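Local atomic coordinates of type I polyketide synthase PikAII (Streptomyces venezuelae, PDB entry 3QP9), a protein that probably epimerizes the alpha-substituent of the growing polyketide chain, as a C2-type ketoreductase of a modular polyketide synthase. Residues Leu48-Val54 with Leu71-Ala76; Asp354-Leu358 with Ala410-Ala414; Leu366-Val370 with Ala414-Gly418. All blocks are in the same frame, centred on the assembly; numbering follows the deposited sequence.

Contact 1. Residues Leu48-Val54 with Leu71-Ala76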
ATOM      1  N   LEU A  48      20.501   5.826 -22.366  1.00 52.00           N
ATOM      2  CA  LEU A  48      20.986   6.309 -21.077  1.00 51.27           C
ATOM      3  C   LEU A  48      22.364   6.905 -21.223  1.00 52.11           C
ATOM      4  O   LEU A  48      23.131   6.410 -22.050  1.00 51.22           O
ATOM      5  CB  LEU A  48      21.076   5.106 -20.134  1.00 52.35           C
ATOM      6  CG  LEU A  48      20.454   5.135 -18.741  1.00 47.96           C
ATOM      7  CD1 LEU A  48      19.113   5.806 -18.746  1.00 37.21           C
ATOM      8  CD2 LEU A  48      20.454   3.723 -18.093  1.00 41.87           C
ATOM      9  N   SER A  49      22.677   7.961 -20.445  1.00 51.34           N
ATOM     10  CA  SER A  49      24.029   8.501 -20.386  1.00 51.65           C
ATOM     11  C   SER A  49      24.413   9.002 -19.007  1.00 52.09           C
ATOM     12  O   SER A  49      23.561   9.164 -18.111  1.00 53.04           O
ATOM     13  CB  SER A  49      24.223   9.637 -21.413  1.00 52.35           C
ATOM     14  OG  SER A  49      23.218  10.639 -21.286  1.00 50.53           O
ATOM     15  N   GLY A  50      25.709   9.255 -18.845  1.00 51.32           N
ATOM     16  CA  GLY A  50      26.261   9.845 -17.629  1.00 49.31           C
ATOM     17  C   GLY A  50      26.402   8.917 -16.437  1.00 48.14           C
ATOM     18  O   GLY A  50      26.245   7.695 -16.548  1.00 48.43           O
ATOM     19  N   ARG A  51      26.646   9.511 -15.275  1.00 45.27           N
ATOM     20  CA  ARG A  51      26.913   8.746 -14.078  1.00 43.94           C
ATOM     21  C   ARG A  51      25.569   8.371 -13.435  1.00 41.73           C
ATOM     22  O   ARG A  51      24.764   9.287 -13.137  1.00 40.97           O
ATOM     23  CB  ARG A  51      27.767   9.561 -13.091  1.00 43.98           C
ATOM     24  CG  ARG A  51      28.118   8.847 -11.764  1.00 47.33           C
ATOM     25  CD  ARG A  51      29.322   7.925 -11.833  1.00 55.70           C
ATOM     26  NE  ARG A  51      30.388   8.452 -12.698  1.00 62.47           N
ATOM     27  CZ  ARG A  51      31.574   8.924 -12.298  1.00 64.56           C
ATOM     28  NH1 ARG A  51      31.927   8.959 -11.013  1.00 64.17           N
ATOM     29  NH2 ARG A  51      32.433   9.357 -13.215  1.00 65.76           N
ATOM     30  N   TRP A  52      25.376   7.052 -13.200  1.00 39.51           N
ATOM     31  CA  TRP A  52      24.250   6.508 -12.405  1.00 36.78           C
ATOM     32  C   TRP A  52      24.776   5.920 -11.092  1.00 36.29           C
ATOM     33  O   TRP A  52      25.665   5.048 -11.087  1.00 39.39           O
ATOM     34  CB  TRP A  52      23.409   5.474 -13.209  1.00 36.01           C
ATOM     35  CG  TRP A  52      22.372   6.185 -14.076  1.00 34.09           C
ATOM     36  CD1 TRP A  52      22.622   6.854 -15.251  1.00 34.65           C
ATOM     37  CD2 TRP A  52      20.954   6.386 -13.802  1.00 31.76           C
ATOM     38  NE1 TRP A  52      21.458   7.412 -15.732  1.00 32.17           N
ATOM     39  CE2 TRP A  52      20.434   7.158 -14.848  1.00 33.65           C
ATOM     40  CE3 TRP A  52      20.083   5.948 -12.794  1.00 33.79           C
ATOM     41  CZ2 TRP A  52      19.078   7.523 -14.917  1.00 32.08           C
ATOM     42  CZ3 TRP A  52      18.731   6.356 -12.837  1.00 28.40           C
ATOM     43  CH2 TRP A  52      18.257   7.124 -13.901  1.00 28.12           C
ATOM     44  N   LEU A  53      24.267   6.369  -9.965  1.00 33.72           N
ATOM     45  CA  LEU A  53      24.640   5.713  -8.730  1.00 36.20           C
ATOM     46  C   LEU A  53      23.659   4.579  -8.497  1.00 36.61           C
ATOM     47  O   LEU A  53      22.428   4.788  -8.586  1.00 36.54           O
ATOM     48  CB  LEU A  53      24.571   6.679  -7.540  1.00 37.46           C
ATOM     49  CG  LEU A  53      25.439   7.937  -7.600  1.00 38.69           C
ATOM     50  CD1 LEU A  53      25.383   8.632  -6.280  1.00 44.10           C
ATOM     51  CD2 LEU A  53      26.907   7.650  -8.031  1.00 43.53           C
ATOM     52  N   VAL A  54      24.184   3.407  -8.203  1.00 36.38           N
ATOM     53  CA  VAL A  54      23.343   2.270  -7.886  1.00 37.13           C
ATOM     54  C   VAL A  54      23.525   1.955  -6.438  1.00 37.31           C
ATOM     55  O   VAL A  54      24.605   1.599  -6.013  1.00 40.45           O
ATOM     56  CB  VAL A  54      23.597   1.072  -8.811  1.00 35.68           C
ATOM     57  CG1 VAL A  54      22.655  -0.143  -8.480  1.00 37.81           C
ATOM     58  CG2 VAL A  54      23.485   1.547 -10.242  1.00 37.78           C
ATOM     59  N   LEU A  71      22.706  -1.290 -17.259  1.00 36.72           N
ATOM     60  CA  LEU A  71      22.874   0.154 -17.325  1.00 38.79           C
ATOM     61  C   LEU A  71      24.066   0.516 -18.253  1.00 40.69           C
ATOM     62  O   LEU A  71      23.965   1.415 -19.110  1.00 41.15           O
ATOM     63  CB  LEU A  71      23.139   0.726 -15.929  1.00 38.74           C
ATOM     64  CG  LEU A  71      22.066   0.649 -14.829  1.00 38.99           C
ATOM     65  CD1 LEU A  71      22.669   0.955 -13.551  1.00 38.68           C
ATOM     66  CD2 LEU A  71      21.060   1.681 -15.081  1.00 41.06           C
ATOM     67  N   SER A  72      25.187  -0.182 -18.057  1.00 41.84           N
ATOM     68  CA  SER A  72      26.361  -0.001 -18.910  1.00 44.79           C
ATOM     69  C   SER A  72      25.951  -0.241 -20.348  1.00 45.36           C
ATOM     70  O   SER A  72      26.126   0.647 -21.202  1.00 45.70           O
ATOM     71  CB  SER A  72      27.508  -0.963 -18.496  1.00 44.82           C
ATOM     72  OG  SER A  72      28.107  -0.582 -17.253  1.00 47.26           O
ATOM     73  N   GLY A  73      25.363  -1.429 -20.609  1.00 46.71           N
ATOM     74  CA  GLY A  73      24.935  -1.813 -21.938  1.00 48.66           C
ATOM     75  C   GLY A  73      23.949  -0.811 -22.464  1.00 49.23           C
ATOM     76  O   GLY A  73      23.946  -0.552 -23.646  1.00 51.19           O
ATOM     77  N   ALA A  74      23.129  -0.215 -21.583  1.00 49.41           N
ATOM     78  CA  ALA A  74      22.238   0.890 -21.986  1.00 49.10           C
ATOM     79  C   ALA A  74      22.951   2.213 -22.279  1.00 49.02           C
ATOM     80  O   ALA A  74      22.340   3.149 -22.795  1.00 48.43           O
ATOM     81  CB  ALA A  74      21.126   1.106 -20.949  1.00 48.94           C
ATOM     82  N   GLY A  75      24.236   2.291 -21.931  1.00 49.06           N
ATOM     83  CA  GLY A  75      25.047   3.472 -22.241  1.00 48.67           C
ATOM     84  C   GLY A  75      25.204   4.459 -21.105  1.00 47.59           C
ATOM     85  O   GLY A  75      25.586   5.593 -21.350  1.00 47.77           O
ATOM     86  N   ALA A  76      24.922   4.027 -19.873  1.00 46.23           N
ATOM     87  CA  ALA A  76      25.211   4.809 -18.661  1.00 46.36           C
ATOM     88  C   ALA A  76      26.641   4.503 -18.226  1.00 47.23           C
ATOM     89  O   ALA A  76      27.211   3.547 -18.703  1.00 47.34           O
ATOM     90  CB  ALA A  76      24.273   4.426 -17.546  1.00 44.27           C
TER
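Val54 and Leu71 meet at the buried end of the contact, where CG2 of Val54 presses on CD1 of Leu71 at 3.5 Å, a tight fit for two methyl groups. Leu71 splits its branches between strand and loop: CD1 meets Val54, while CD2 meets CD2 of Leu48 at 3.7 Å. That same Leu48 methyl also touches the CB atoms of Ala74 and Ala76, and CB of Ala76 lies obliquely against the Trp52 indole, 3.7 Å from its CD1. Leu212 of helix 202-212 packs on Leu48, Trp52 and Leu71 and so adds to the apolar cluster. The segments belong to a beta-alpha-beta unit: helix 65-73 runs back over strand 51-57 and then turns into strand 77-83. The turn is a Schellman motif, with Gly75 at positive phi (98°) and Ala76 N bonded to Leu71 O at 2.9 Å. On the exposed side the grip is thinner. Leu48 N donates to Ala74 O at 3.3 Å, tilted 32° from the carbonyl plane, and CA of Ser49 makes a nearly straight CH...O contact with Gly75 O at 3.4 Å. Leu48 O and Gly75 O, two acceptors, come close to each other without bonding, which probably costs some electrostatic energy. With a single hydrogen bond between the segments, apolar packing probably carries most of the direct contact, while Gly50 and Trp52 are tied by backbone bonds to Asp77 of the next strand.

Contact 2. Residues Asp354-Leu358 with Ala410-Ala414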
ATOM      1  N   ASP A 354      -0.884   8.425  13.228  1.00 52.81           N
ATOM      2  CA  ASP A 354      -0.514   9.781  12.778  1.00 54.73           C
ATOM      3  C   ASP A 354       0.570   9.780  11.732  1.00 54.13           C
ATOM      4  O   ASP A 354       1.479   8.967  11.752  1.00 54.66           O
ATOM      5  CB  ASP A 354      -0.158  10.762  13.931  1.00 56.85           C
ATOM      6  CG  ASP A 354       0.370  10.065  15.172  1.00 60.86           C
ATOM      7  OD1 ASP A 354       1.619   9.959  15.337  1.00 66.13           O
ATOM      8  OD2 ASP A 354      -0.483   9.655  15.999  1.00 64.13           O
ATOM      9  N   SER A 355       0.455  10.730  10.827  1.00 54.47           N
ATOM     10  CA  SER A 355       1.404  10.906   9.739  1.00 55.56           C
ATOM     11  C   SER A 355       2.432  12.053   9.989  1.00 54.57           C
ATOM     12  O   SER A 355       2.226  12.906  10.857  1.00 56.75           O
ATOM     13  CB  SER A 355       0.584  11.161   8.462  1.00 55.86           C
ATOM     14  OG  SER A 355      -0.323  12.265   8.664  1.00 59.31           O
ATOM     15  N   GLU A 356       3.550  12.032   9.268  1.00 53.02           N
ATOM     16  CA  GLU A 356       4.581  13.081   9.306  1.00 51.30           C
ATOM     17  C   GLU A 356       5.126  13.236   7.878  1.00 49.00           C
ATOM     18  O   GLU A 356       5.164  12.268   7.144  1.00 44.21           O
ATOM     19  CB  GLU A 356       5.785  12.696  10.190  1.00 52.92           C
ATOM     20  CG  GLU A 356       5.567  12.254  11.666  1.00 58.88           C
ATOM     21  CD  GLU A 356       6.906  12.167  12.455  1.00 65.14           C
ATOM     22  OE1 GLU A 356       7.707  13.135  12.385  1.00 67.20           O
ATOM     23  OE2 GLU A 356       7.154  11.153  13.158  1.00 65.54           O
ATOM     24  N   PRO A 357       5.623  14.436   7.492  1.00 47.16           N
ATOM     25  CA  PRO A 357       6.357  14.442   6.215  1.00 45.60           C
ATOM     26  C   PRO A 357       7.564  13.485   6.214  1.00 43.98           C
ATOM     27  O   PRO A 357       8.159  13.223   7.270  1.00 42.42           O
ATOM     28  CB  PRO A 357       6.851  15.922   6.107  1.00 46.86           C
ATOM     29  CG  PRO A 357       5.733  16.712   6.833  1.00 46.80           C
ATOM     30  CD  PRO A 357       5.419  15.808   8.031  1.00 47.91           C
ATOM     31  N   LEU A 358       7.960  12.987   5.045  1.00 41.78           N
ATOM     32  CA  LEU A 358       9.082  12.031   5.025  1.00 41.72           C
ATOM     33  C   LEU A 358      10.374  12.640   5.581  1.00 42.36           C
ATOM     34  O   LEU A 358      11.096  11.947   6.300  1.00 43.32           O
ATOM     35  CB  LEU A 358       9.330  11.397   3.651  1.00 40.77           C
ATOM     36  CG  LEU A 358       8.180  10.482   3.154  1.00 38.17           C
ATOM     37  CD1 LEU A 358       8.211  10.239   1.628  1.00 40.41           C
ATOM     38  CD2 LEU A 358       8.007   9.118   3.916  1.00 31.73           C
ATOM     39  N   ALA A 410       0.417  14.253   0.615  1.00 38.39           N
ATOM     40  CA  ALA A 410       1.555  14.783   1.365  1.00 37.14           C
ATOM     41  C   ALA A 410       1.302  14.544   2.859  1.00 38.72           C
ATOM     42  O   ALA A 410       0.153  14.694   3.370  1.00 38.28           O
ATOM     43  CB  ALA A 410       1.697  16.278   1.068  1.00 39.57           C
ATOM     44  N   GLY A 411       2.339  14.110   3.550  1.00 37.42           N
ATOM     45  CA  GLY A 411       2.211  13.862   4.960  1.00 40.10           C
ATOM     46  C   GLY A 411       1.780  12.459   5.280  1.00 39.58           C
ATOM     47  O   GLY A 411       1.787  12.075   6.423  1.00 40.18           O
ATOM     48  N   GLN A 412       1.474  11.652   4.278  1.00 40.19           N
ATOM     49  CA  GLN A 412       0.930  10.314   4.582  1.00 39.34           C
ATOM     50  C   GLN A 412       1.858   9.155   4.317  1.00 37.47           C
ATOM     51  O   GLN A 412       1.401   8.009   4.146  1.00 37.24           O
ATOM     52  CB  GLN A 412      -0.424  10.150   3.896  1.00 41.07           C
ATOM     53  CG  GLN A 412      -1.504  10.949   4.670  1.00 47.41           C
ATOM     54  CD  GLN A 412      -2.551  11.507   3.741  1.00 55.31           C
ATOM     55  OE1 GLN A 412      -3.744  11.236   3.872  1.00 53.63           O
ATOM     56  NE2 GLN A 412      -2.097  12.315   2.786  1.00 61.30           N
ATOM     57  N   GLY A 413       3.164   9.449   4.273  1.00 34.58           N
ATOM     58  CA  GLY A 413       4.182   8.497   3.807  1.00 34.09           C
ATOM     59  C   GLY A 413       4.109   7.121   4.503  1.00 33.19           C
ATOM     60  O   GLY A 413       4.074   6.080   3.891  1.00 30.55           O
ATOM     61  N   ALA A 414       4.221   7.169   5.817  1.00 33.63           N
ATOM     62  CA  ALA A 414       4.146   5.995   6.665  1.00 33.22           C
ATOM     63  C   ALA A 414       2.803   5.293   6.544  1.00 32.76           C
ATOM     64  O   ALA A 414       2.732   4.079   6.532  1.00 30.74           O
ATOM     65  CB  ALA A 414       4.348   6.464   8.156  1.00 31.84           C
TER
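Leu358 and Gly413 supply the apolar part of this contact. With CG anti to its carbonyl carbon (chi1 -66°), the Leu358 side chain brings CD2 to 3.9 Å from CA of Gly413, an approach open because the glycine has no side chain. Pro357 adds a backbone touch, its N 4.3 Å from CA of Gly411. Both segments are loop here, except that 410-414 passes into helix 413-426 of the Rossmann-type ketoreductase domain, with Gln412 in the N-cap position. Gly411 takes a left-handed conformation just before it (phi 90°). The polar groups approach one another without bonding: Glu356 N lies 3.3 Å from Gly411 O at a poor angle, and the placing of Ser355 against this carbonyl is doubtful. Gly413 N is buried by the contact and has no partner in the model. Within 410-414, Gln412 NE2 makes a weak bond of 3.3 Å to Ala410 O. The hydrogen bonds that bridge the segments come from outside. Glu185 of helix 170-185 spans the two with its carboxylate, OE2 accepting from Gly411 N and OE1 from Leu358 N, while Leu358 O receives Gln140 NE2.

Contact 3. Residues Leu366-Val370 with Ala414-Gly418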
ATOM      1  N   LEU A 366       8.474   5.163  11.048  1.00 43.13           N
ATOM      2  CA  LEU A 366       7.883   4.516   9.872  1.00 42.95           C
ATOM      3  C   LEU A 366       7.481   3.078  10.231  1.00 41.33           C
ATOM      4  O   LEU A 366       6.339   2.675   9.976  1.00 39.76           O
ATOM      5  CB  LEU A 366       8.853   4.514   8.669  1.00 42.15           C
ATOM      6  CG  LEU A 366       8.531   3.610   7.476  1.00 42.81           C
ATOM      7  CD1 LEU A 366       7.325   4.197   6.778  1.00 40.07           C
ATOM      8  CD2 LEU A 366       9.689   3.456   6.453  1.00 44.42           C
ATOM      9  N   ALA A 367       8.445   2.346  10.818  1.00 40.86           N
ATOM     10  CA  ALA A 367       8.314   0.948  11.220  1.00 40.57           C
ATOM     11  C   ALA A 367       7.152   0.711  12.168  1.00 40.40           C
ATOM     12  O   ALA A 367       6.363  -0.242  11.990  1.00 39.09           O
ATOM     13  CB  ALA A 367       9.589   0.464  11.846  1.00 41.44           C
ATOM     14  N   ARG A 368       7.019   1.613  13.134  1.00 39.50           N
ATOM     15  CA  ARG A 368       5.860   1.611  14.048  1.00 39.83           C
ATOM     16  C   ARG A 368       4.540   1.783  13.326  1.00 37.95           C
ATOM     17  O   ARG A 368       3.532   1.214  13.752  1.00 37.70           O
ATOM     18  CB  ARG A 368       5.982   2.706  15.144  1.00 40.52           C
ATOM     19  CG  ARG A 368       6.422   2.225  16.516  1.00 44.27           C
ATOM     20  CD  ARG A 368       6.654   3.442  17.556  1.00 48.22           C
ATOM     21  NE  ARG A 368       8.089   3.642  17.644  1.00 52.55           N
ATOM     22  CZ  ARG A 368       8.785   4.720  17.285  1.00 56.18           C
ATOM     23  NH1 ARG A 368      10.100   4.664  17.379  1.00 59.43           N
ATOM     24  NH2 ARG A 368       8.221   5.850  16.868  1.00 55.69           N
ATOM     25  N   VAL A 369       4.499   2.604  12.276  1.00 36.92           N
ATOM     26  CA  VAL A 369       3.222   2.887  11.652  1.00 36.50           C
ATOM     27  C   VAL A 369       2.891   1.674  10.795  1.00 35.53           C
ATOM     28  O   VAL A 369       1.714   1.285  10.703  1.00 35.45           O
ATOM     29  CB  VAL A 369       3.218   4.220  10.818  1.00 36.57           C
ATOM     30  CG1 VAL A 369       2.010   4.279   9.863  1.00 33.99           C
ATOM     31  CG2 VAL A 369       3.288   5.503  11.705  1.00 38.10           C
ATOM     32  N   VAL A 370       3.916   1.057  10.186  1.00 35.39           N
ATOM     33  CA  VAL A 370       3.697  -0.168   9.390  1.00 34.42           C
ATOM     34  C   VAL A 370       3.116  -1.283  10.298  1.00 35.37           C
ATOM     35  O   VAL A 370       2.191  -2.048   9.937  1.00 34.06           O
ATOM     36  CB  VAL A 370       5.021  -0.605   8.704  1.00 34.65           C
ATOM     37  CG1 VAL A 370       4.901  -2.073   8.119  1.00 33.21           C
ATOM     38  CG2 VAL A 370       5.483   0.485   7.642  1.00 33.46           C
ATOM     39  N   ALA A 414       4.221   7.169   5.817  1.00 33.63           N
ATOM     40  CA  ALA A 414       4.146   5.995   6.665  1.00 33.22           C
ATOM     41  C   ALA A 414       2.803   5.293   6.544  1.00 32.76           C
ATOM     42  O   ALA A 414       2.732   4.079   6.532  1.00 30.74           O
ATOM     43  CB  ALA A 414       4.348   6.464   8.156  1.00 31.84           C
ATOM     44  N   TYR A 415       1.723   6.072   6.578  1.00 32.85           N
ATOM     45  CA  TYR A 415       0.334   5.519   6.461  1.00 33.05           C
ATOM     46  C   TYR A 415       0.183   4.760   5.141  1.00 30.66           C
ATOM     47  O   TYR A 415      -0.292   3.644   5.127  1.00 30.32           O
ATOM     48  CB  TYR A 415      -0.616   6.710   6.589  1.00 34.36           C
ATOM     49  CG  TYR A 415      -2.069   6.428   6.589  1.00 39.34           C
ATOM     50  CD1 TYR A 415      -2.595   5.198   7.012  1.00 41.82           C
ATOM     51  CD2 TYR A 415      -2.947   7.420   6.155  1.00 43.69           C
ATOM     52  CE1 TYR A 415      -4.010   4.980   6.994  1.00 44.66           C
ATOM     53  CE2 TYR A 415      -4.300   7.221   6.129  1.00 45.37           C
ATOM     54  CZ  TYR A 415      -4.839   6.023   6.556  1.00 45.97           C
ATOM     55  OH  TYR A 415      -6.233   5.936   6.508  1.00 48.61           O
ATOM     56  N   ALA A 416       0.715   5.317   4.039  1.00 30.98           N
ATOM     57  CA  ALA A 416       0.723   4.665   2.733  1.00 28.38           C
ATOM     58  C   ALA A 416       1.579   3.389   2.636  1.00 28.70           C
ATOM     59  O   ALA A 416       1.147   2.370   2.070  1.00 28.09           O
ATOM     60  CB  ALA A 416       1.159   5.682   1.654  1.00 29.04           C
ATOM     61  N   ALA A 417       2.791   3.419   3.189  1.00 28.79           N
ATOM     62  CA  ALA A 417       3.570   2.193   3.310  1.00 28.64           C
ATOM     63  C   ALA A 417       2.773   1.033   3.940  1.00 27.98           C
ATOM     64  O   ALA A 417       2.725  -0.068   3.378  1.00 27.50           O
ATOM     65  CB  ALA A 417       4.925   2.473   4.129  1.00 29.72           C
ATOM     66  N   GLY A 418       2.175   1.268   5.128  1.00 29.06           N
ATOM     67  CA  GLY A 418       1.557   0.160   5.884  1.00 24.45           C
ATOM     68  C   GLY A 418       0.305  -0.361   5.162  1.00 24.99           C
ATOM     69  O   GLY A 418       0.050  -1.531   5.096  1.00 23.69           O
TER
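Val369 packs against Ala414 where helix 363-386 meets helix 413-426, two neighbouring helices of the Rossmann-type ketoreductase fold. Its CG1, anti to the backbone N (chi1 164°), lies 3.6 Å from Ala414 CB and also rides over the Ala414 peptide, 3.4 Å from its O. CG2 turns to the same alanine methyl, so the branched side chain straddles it. One turn earlier, Leu366 comes in from the flank. Its CB sets off beside the partner helix, but the anti first torsion (chi1 166°) swings CD1 inward to 3.7 Å from Ala414 CA. The same CD1 is 4.0 Å from the methyl of Ala417, which is met in turn by CG2 of Val370 at 4.1 Å. At the far end the backbones themselves approach, CA of Val370 standing 4.1 Å from CA of Gly418. Small residues on helix 413-426 thus let the axes come to 8.3 Å, crossing at -45°. Tyr415 points away from this interface, and its place in the sequence matches that of the tyrosine of the short-chain dehydrogenase family, although no catalytic role is established here. Farther out, helices 130-144 and 170-185 add an outer layer of packing: Met178, Thr132 and Leu136 touch Leu366, and Met174 touches both Val370 and Ala417. These two helices belong to the earlier half of the chain, so this outer packing is consistent with the joint between structural and catalytic subdomains, which probably resembles the dimer interface of short-chain dehydrogenases. Val353, in the loop leading to helix 363-386, lies on Val369. Inside helix 413-426, the Ala414 O brushed by Val369 CG1 accepts a hydrogen bond from Gly418 N at 3.2 Å.

How the contacts relate
Contact 1 closes first along the chain and stands apart, its centre 32 Å from that of contact 2 and 33 Å from that of contact 3, with nearest atoms about 18 and 19 Å away. It sits in the beta-alpha-beta unit that ends in the outermost strand 77-83. Contacts 2 and 3 lie within the ketoreductase domain, their centres 9 Å apart, and share Ala414 on helix 413-426: contact 2 sets the start of this helix beside the loop before helix 363-386, and contact 3 packs the two helices. Helix 170-185, from the earlier part of the chain, packs on both, so the two contacts lie where the halves of the chain meet.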